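PDB 6JPM: odorant binding protein 4 from Chrysopa pallens, which probably binds small odorant molecules, as a secreted member of the insect pheromone- and general-odorant-binding protein family. Local coordinates for residues Q69-L74 and S81-I86; C49-M54 and E99-F104. All blocks are in the same frame, centred on the assembly; numbering follows the deposited sequence.

After helices 4-22 and 26-32 the chain reaches segment 49-54, at the end of helix 41-53. It then passes through the strand pair 57-58 and 61-62 into helix 64-70, whose end carries segment 69-74. Helix 76-89 follows, and its residues 81-86 close the short loop of interaction 1, which joins helices 64-70 and 76-89. The first turns of helix 99-111, residues 99-104, close the longer loop of interaction 2, which joins helices 41-53 and 99-111. Interaction 1 is therefore nested inside interaction 2. Their centres lie about 16 Å apart, one at the surface and one buried. A probable hydrogen bond from Gln70 NE2 to Met54 O links them.

Interaction 1: residues Q69-L74 and S81-I86; sequences QQMPTL and STKKSI
Met71 and Leu74 meet Thr82 and Lys83 through apolar contacts. The thioether of Met71 slides past Thr82, the two side chains running in opposite directions, and Met71 SD lies 3.5 Å from Thr82 CG2. The Met71 chain bends at chi2 (-76°) and again at chi3 (-30°). Met71 CE thus turns onto the aliphatic part of Lys83 and lies 3.3 Å from Lys83 CG; this is shorter than usual carbon contact, so the exact distance is doubtful. Lys83 touches with its methylene groups. Leu74 comes to Thr82 tip to tip: Leu74 CD1 is 3.7 Å from Thr82 CB and also touches OG1 and CG2.

The backbone hydrogen bonds run within each segment. Thr73 N donates to Gln70 O at 2.9 Å, and Leu74 N to Met71 O at 3.2 Å. They belong to the 3-10 turn after helix 64-70. Across from it, Ile86 N donates to Thr82 O at 2.8 Å in the regular helix 76-89. Thr82 OG1 makes a weak hydrogen bond to Tyr78 O in the same helix, while its side chain also touches Phe117 of the C-terminal tail.

The contact pairs the end of one helix with the next helix in the chain. Cohesion across it rests on dispersion between sulfur, methyl and methylene groups at the protein surface, with the amphipathic Thr82 and Lys83 offering their carbon atoms.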
# COMPACT_ATOMS: atom_id res chain seq x y z
N GLN A 69 -9.37 12.39 -0.38
CA GLN A 69 -8.66 13.45 -1.08
C GLN A 69 -7.91 12.91 -2.29
O GLN A 69 -7.82 13.58 -3.32
CB GLN A 69 -7.68 14.17 -0.14
CG GLN A 69 -7.13 15.50 -0.66
CD GLN A 69 -5.96 15.37 -1.64
OE1 GLN A 69 -5.43 14.28 -1.86
NE2 GLN A 69 -5.56 16.49 -2.24
N GLN A 70 -7.36 11.70 -2.17
CA GLN A 70 -6.41 11.22 -3.16
C GLN A 70 -7.05 10.42 -4.28
O GLN A 70 -6.44 10.30 -5.36
CB GLN A 70 -5.32 10.42 -2.44
CG GLN A 70 -4.58 11.30 -1.43
CD GLN A 70 -3.65 10.54 -0.51
OE1 GLN A 70 -3.39 9.36 -0.70
NE2 GLN A 70 -3.14 11.24 0.50
N MET A 71 -8.25 9.89 -4.08
CA MET A 71 -8.98 9.24 -5.17
C MET A 71 -9.06 10.09 -6.44
O MET A 71 -8.89 9.52 -7.53
CB MET A 71 -10.39 8.86 -4.69
CG MET A 71 -10.45 7.63 -3.79
SD MET A 71 -10.27 6.07 -4.69
CE MET A 71 -10.98 6.54 -6.28
N PRO A 72 -9.33 11.40 -6.40
CA PRO A 72 -9.33 12.18 -7.65
C PRO A 72 -7.95 12.39 -8.27
O PRO A 72 -7.89 12.85 -9.41
CB PRO A 72 -9.97 13.52 -7.24
CG PRO A 72 -9.81 13.59 -5.78
CD PRO A 72 -9.90 12.18 -5.28
N THR A 73 -6.86 12.08 -7.57
CA THR A 73 -5.55 12.15 -8.21
C THR A 73 -5.19 10.87 -8.95
O THR A 73 -4.15 10.85 -9.63
CB THR A 73 -4.47 12.46 -7.18
OG1 THR A 73 -4.47 11.46 -6.16
CG2 THR A 73 -4.69 13.83 -6.57
N LEU A 74 -6.00 9.82 -8.83
CA LEU A 74 -5.68 8.54 -9.46
C LEU A 74 -5.99 8.60 -10.96
O LEU A 74 -6.98 9.22 -11.36
CB LEU A 74 -6.49 7.41 -8.83
CG LEU A 74 -6.13 6.95 -7.42
CD1 LEU A 74 -7.09 5.87 -6.98
CD2 LEU A 74 -4.69 6.44 -7.39
N SER A 81 -11.25 0.51 -9.56
CA SER A 81 -10.67 -0.65 -8.84
C SER A 81 -10.27 -0.25 -7.43
O SER A 81 -10.45 -1.04 -6.57
CB SER A 81 -9.54 -1.29 -9.58
OG SER A 81 -8.61 -0.33 -9.98
N THR A 82 -9.80 0.96 -7.24
CA THR A 82 -9.38 1.41 -5.89
C THR A 82 -10.59 1.55 -4.98
O THR A 82 -10.53 1.06 -3.88
CB THR A 82 -8.52 2.66 -5.97
OG1 THR A 82 -7.31 2.19 -6.55
CG2 THR A 82 -8.21 3.23 -4.62
N LYS A 83 -11.64 2.17 -5.47
CA LYS A 83 -12.88 2.37 -4.68
C LYS A 83 -13.38 1.02 -4.20
O LYS A 83 -13.61 0.88 -3.03
CB LYS A 83 -13.92 3.12 -5.51
CG LYS A 83 -13.53 4.51 -5.99
CD LYS A 83 -14.70 5.48 -6.19
CE LYS A 83 -14.54 6.43 -7.36
NZ LYS A 83 -15.27 5.98 -8.57
N LYS A 84 -13.48 0.05 -5.09
CA LYS A 84 -13.97 -1.29 -4.72
C LYS A 84 -13.04 -1.94 -3.70
O LYS A 84 -13.52 -2.58 -2.81
CB LYS A 84 -14.03 -2.19 -5.95
CG LYS A 84 -15.19 -1.96 -6.90
CD LYS A 84 -15.86 -3.22 -7.33
CE LYS A 84 -17.11 -2.98 -8.14
NZ LYS A 84 -17.05 -3.65 -9.45
N SER A 85 -11.73 -1.80 -3.89
CA SER A 85 -10.80 -2.44 -2.96
C SER A 85 -10.84 -1.79 -1.58
O SER A 85 -10.81 -2.50 -0.56
CB SER A 85 -9.39 -2.40 -3.55
OG SER A 85 -9.32 -3.26 -4.68
N ILE A 86 -10.91 -0.46 -1.51
CA ILE A 86 -10.99 0.21 -0.21
C ILE A 86 -12.29 -0.16 0.50
O ILE A 86 -12.28 -0.45 1.70
CB ILE A 86 -10.84 1.73 -0.36
CG1 ILE A 86 -9.39 2.16 -0.16
CG2 ILE A 86 -11.71 2.46 0.66
CD1 ILE A 86 -8.60 2.17 -1.41

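Interaction 2: residues C49-M54 and E99-F104; sequences CILETM and EPAYNF
Leu51 reaches Ala101 and Phe104 with a single methyl group, CD1. Its chi1 of -71° sets CG beside the backbone N, and the extended chi2 carries CD1 across to helix 99-111. There Leu51 CD1 lies 3.7 Å from Ala101 CB and 3.5 Å from Ala101 O, touching both side chain and backbone. Leu51 CD1 is also 4.0 Å from Phe104 CD2. With CG anti to the backbone N (chi1 179°), the Phe104 ring presents its CD2 edge to this methyl, which sits near the ring plane and not over a face.

Behind Leu51, Thr53 N donates to Cys49 O at 3.0 Å, and Thr53 OG1 reaches Cys49 O at 2.9 Å from the opposite face of the carbonyl plane. The CB of Cys49 points away from segment 99-104, and its SG forms the disulfide with Cys18 of helix 4-22. Ile57 of the small sheet touches both Leu51 and Ala101.

All three touching residues are buried. The small Ala101 side chain is consistent with the close backbones, 6.7 Å from Leu51 CA to Ala101 CA. Apolar van der Waals contact thus packs two helices of the helical, disulfide-linked PBP/GOBP fold together in its interior.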
# COMPACT_ATOMS: atom_id res chain seq x y z
N CYS A 49 5.58 1.81 6.52
CA CYS A 49 6.36 2.96 6.05
C CYS A 49 5.74 3.48 4.75
O CYS A 49 5.56 4.60 4.68
CB CYS A 49 7.81 2.59 5.82
SG CYS A 49 8.84 3.97 5.25
N ILE A 50 5.44 2.62 3.80
CA ILE A 50 4.89 3.05 2.52
C ILE A 50 3.55 3.75 2.73
O ILE A 50 3.32 4.86 2.24
CB ILE A 50 4.76 1.86 1.56
CG1 ILE A 50 6.13 1.40 1.02
CG2 ILE A 50 3.78 2.20 0.43
CD1 ILE A 50 6.92 2.47 0.24
N LEU A 51 2.64 3.10 3.46
CA LEU A 51 1.29 3.64 3.62
C LEU A 51 1.27 4.84 4.56
O LEU A 51 0.42 5.72 4.40
CB LEU A 51 0.34 2.54 4.10
CG LEU A 51 0.03 1.50 3.03
CD1 LEU A 51 -0.44 0.20 3.67
CD2 LEU A 51 -1.04 2.06 2.04
N GLU A 52 2.19 4.92 5.52
CA GLU A 52 2.33 6.17 6.27
C GLU A 52 2.81 7.29 5.35
O GLU A 52 2.29 8.41 5.39
CB GLU A 52 3.30 6.00 7.44
CG GLU A 52 2.68 5.40 8.70
CD GLU A 52 3.66 5.39 9.86
OE1 GLU A 52 4.83 5.78 9.65
OE2 GLU A 52 3.28 4.98 10.98
N THR A 53 3.78 7.00 4.49
CA THR A 53 4.29 8.01 3.56
C THR A 53 3.21 8.47 2.59
O THR A 53 3.17 9.65 2.23
CB THR A 53 5.50 7.46 2.82
OG1 THR A 53 6.51 7.14 3.78
CG2 THR A 53 6.05 8.47 1.82
N MET A 54 2.33 7.57 2.17
CA MET A 54 1.19 7.96 1.35
C MET A 54 0.10 8.67 2.15
O MET A 54 -0.87 9.14 1.55
CB MET A 54 0.58 6.74 0.66
CG MET A 54 1.52 6.07 -0.35
SD MET A 54 0.86 4.46 -0.85
CE MET A 54 -0.46 4.95 -1.97
N GLU A 99 1.47 -4.28 11.81
CA GLU A 99 0.48 -5.27 11.32
C GLU A 99 -0.70 -4.65 10.57
O GLU A 99 -1.04 -5.17 9.59
CB GLU A 99 0.01 -6.21 12.42
CG GLU A 99 1.08 -7.10 12.99
CD GLU A 99 0.71 -7.77 14.30
OE1 GLU A 99 -0.29 -7.48 14.85
OE2 GLU A 99 1.47 -8.55 14.76
N PRO A 100 -1.35 -3.58 11.04
CA PRO A 100 -2.48 -3.03 10.33
C PRO A 100 -2.16 -2.64 8.88
O PRO A 100 -2.90 -2.97 8.07
CB PRO A 100 -2.91 -1.84 11.19
CG PRO A 100 -2.36 -2.16 12.53
CD PRO A 100 -1.09 -2.91 12.28
N ALA A 101 -1.07 -1.93 8.64
CA ALA A 101 -0.78 -1.56 7.25
C ALA A 101 -0.47 -2.79 6.40
O ALA A 101 -0.89 -2.86 5.24
CB ALA A 101 0.38 -0.57 7.20
N TYR A 102 0.28 -3.74 6.95
CA TYR A 102 0.57 -4.98 6.23
C TYR A 102 -0.72 -5.74 5.92
O TYR A 102 -0.94 -6.17 4.79
CB TYR A 102 1.50 -5.84 7.08
CG TYR A 102 1.73 -7.23 6.58
CD1 TYR A 102 2.68 -7.49 5.59
CD2 TYR A 102 1.04 -8.30 7.13
CE1 TYR A 102 2.92 -8.80 5.15
CE2 TYR A 102 1.27 -9.60 6.70
CZ TYR A 102 2.20 -9.84 5.70
OH TYR A 102 2.43 -11.13 5.28
N ASN A 103 -1.59 -5.91 6.93
CA ASN A 103 -2.83 -6.64 6.71
C ASN A 103 -3.73 -5.91 5.72
O ASN A 103 -4.36 -6.54 4.86
CB ASN A 103 -3.57 -6.85 8.03
CG ASN A 103 -2.92 -7.92 8.88
OD1 ASN A 103 -2.35 -8.88 8.35
ND2 ASN A 103 -2.97 -7.75 10.21
N PHE A 104 -3.83 -4.59 5.84
CA PHE A 104 -4.55 -3.78 4.86
C PHE A 104 -3.98 -4.00 3.45
O PHE A 104 -4.74 -4.19 2.50
CB PHE A 104 -4.46 -2.30 5.26
CG PHE A 104 -5.15 -1.36 4.29
CD1 PHE A 104 -6.53 -1.41 4.10
CD2 PHE A 104 -4.42 -0.39 3.61
CE1 PHE A 104 -7.18 -0.52 3.22
CE2 PHE A 104 -5.04 0.49 2.73
CZ PHE A 104 -6.43 0.42 2.54